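PDB 7BTG: GEO10716p1 from Drosophila melanogaster, which probably removes phosphate from phosphorylated arginine residues of proteins, as a member of the low molecular weight protein tyrosine phosphatase family. Local coordinates for residues S88-L91 with E92-M96. The protein carries 1 engineered substitution. Numbering follows the deposited sequence.
Sequences SNLL and ELEHM
H95 grips the carbonyl oxygen of L91, one helical turn back, through two N-H groups. The backbone bond from H95 N to L91 O measures 3.0 Å and is almost straight, with an N-H...O angle of 176°. The second, from H95 ND1 to L91 O, is also 3.0 Å long but more bent, at 151°. The two donors arrive from opposite faces of the carbonyl plane, ND1 well above it, while L91 O lies close to the imidazole plane at the ring's edge. CG beside the backbone N (chi1 -82°) brings the ring alongside L91's carbonyl; its turn about CB-CG points ND1 at the oxygen, and the bond restrains that turn.

Three further backbone bonds join the segments with the i to i+4 spacing of an alpha-helix: E92 N to S88 O (3.1 Å), L93 N to N89 O (2.9 Å) and E94 N to L90 O (2.8 Å). This is helix 87-99, the crossover of the beta-alpha-beta unit between parallel strands 81-84 and 107-110. L90 and L93 both touch A84 and I108 of those strands, and N89 OD1 accepts a hydrogen bond from M85 N just before the helix.

Van der Waals contacts of the side chains centre on E94, whose extended chain reaches back toward the preceding turn, where its carboxylate meets both leucines: OE1 lies 3.5 Å from L91 CD2, and OE2 3.9 Å from L90 CG. E92 CG packs 3.3 Å from S88 O, while its carboxylate forms a salt bridge with R41 through OE2.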
loop_
_atom_site.group_PDB
_atom_site.type_symbol
_atom_site.label_atom_id
_atom_site.label_comp_id
_atom_site.label_asym_id
_atom_site.label_seq_id
_atom_site.Cartn_x
_atom_site.Cartn_y
_atom_site.Cartn_z
ATOM N N SER A 88 2.437 -13.067 -2.901
ATOM C CA SER A 88 1.634 -13.201 -4.108
ATOM C C SER A 88 1.629 -11.905 -4.911
ATOM O O SER A 88 1.949 -11.909 -6.108
ATOM C CB SER A 88 0.207 -13.615 -3.757
ATOM O OG SER A 88 -0.656 -13.370 -4.860
ATOM N N ASN A 89 1.220 -10.792 -4.275
ATOM C CA ASN A 89 1.254 -9.490 -4.940
ATOM C C ASN A 89 2.634 -9.234 -5.515
ATOM O O ASN A 89 2.772 -8.820 -6.668
ATOM C CB ASN A 89 0.931 -8.322 -3.989
ATOM C CG ASN A 89 -0.366 -8.468 -3.201
ATOM O OD1 ASN A 89 -0.518 -7.792 -2.172
ATOM N ND2 ASN A 89 -1.306 -9.287 -3.669
ATOM N N LEU A 90 3.672 -9.433 -4.692
ATOM C CA LEU A 90 5.037 -9.135 -5.113
ATOM C C LEU A 90 5.390 -9.883 -6.394
ATOM O O LEU A 90 5.894 -9.287 -7.349
ATOM C CB LEU A 90 6.030 -9.488 -4.000
ATOM C CG LEU A 90 7.486 -9.067 -4.189
ATOM C CD1 LEU A 90 7.586 -7.574 -4.268
ATOM C CD2 LEU A 90 8.345 -9.595 -3.005
ATOM N N LEU A 91 5.118 -11.189 -6.431
ATOM C CA LEU A 91 5.476 -11.993 -7.597
ATOM C C LEU A 91 4.724 -11.540 -8.838
ATOM O O LEU A 91 5.299 -11.506 -9.931
ATOM C CB LEU A 91 5.208 -13.477 -7.345
ATOM C CG LEU A 91 6.131 -14.177 -6.360
ATOM C CD1 LEU A 91 6.084 -15.669 -6.600
ATOM C CD2 LEU A 91 7.535 -13.652 -6.504
ATOM N N GLU A 92 3.438 -11.195 -8.694
ATOM C CA GLU A 92 2.698 -10.736 -9.858
ATOM C C GLU A 92 3.237 -9.398 -10.330
ATOM O O GLU A 92 3.300 -9.143 -11.541
ATOM C CB GLU A 92 1.203 -10.636 -9.554
ATOM C CG GLU A 92 0.578 -11.956 -9.119
ATOM C CD GLU A 92 -0.940 -11.897 -8.979
ATOM O OE1 GLU A 92 -1.554 -10.884 -9.360
ATOM O OE2 GLU A 92 -1.518 -12.895 -8.513
ATOM N N LEU A 93 3.656 -8.537 -9.385
ATOM C CA LEU A 93 4.182 -7.233 -9.778
ATOM C C LEU A 93 5.563 -7.370 -10.389
ATOM O O LEU A 93 5.929 -6.596 -11.281
ATOM C CB LEU A 93 4.241 -6.286 -8.583
ATOM C CG LEU A 93 2.976 -5.679 -7.991
ATOM C CD1 LEU A 93 3.294 -5.054 -6.638
ATOM C CD2 LEU A 93 2.369 -4.627 -8.926
ATOM N N GLU A 94 6.345 -8.338 -9.919
ATOM C CA GLU A 94 7.647 -8.558 -10.523
ATOM C C GLU A 94 7.515 -9.111 -11.944
ATOM O O GLU A 94 8.203 -8.641 -12.850
ATOM C CB GLU A 94 8.474 -9.462 -9.612
ATOM C CG GLU A 94 9.123 -8.660 -8.493
ATOM C CD GLU A 94 9.676 -9.516 -7.388
ATOM O OE1 GLU A 94 9.319 -10.705 -7.290
ATOM O OE2 GLU A 94 10.492 -8.998 -6.619
ATOM N N HIS A 95 6.641 -10.102 -12.165
ATOM C CA HIS A 95 6.354 -10.550 -13.529
ATOM C C HIS A 95 5.881 -9.391 -14.387
ATOM O O HIS A 95 6.336 -9.225 -15.520
ATOM C CB HIS A 95 5.291 -11.658 -13.546
ATOM C CG HIS A 95 5.823 -13.031 -13.258
ATOM N ND1 HIS A 95 6.240 -13.419 -12.007
ATOM C CD2 HIS A 95 5.998 -14.108 -14.062
ATOM C CE1 HIS A 95 6.650 -14.674 -12.046
ATOM N NE2 HIS A 95 6.518 -15.117 -13.283
ATOM N N MET A 96 4.955 -8.582 -13.862
ATOM C CA MET A 96 4.447 -7.455 -14.634
ATOM C C MET A 96 5.585 -6.542 -15.062
ATOM O O MET A 96 5.747 -6.260 -16.256
ATOM C CB MET A 96 3.393 -6.690 -13.835
ATOM C CG MET A 96 2.361 -5.977 -14.699
ATOM S SD MET A 96 1.010 -5.196 -13.768
ATOM C CE MET A 96 0.735 -6.433 -12.518
#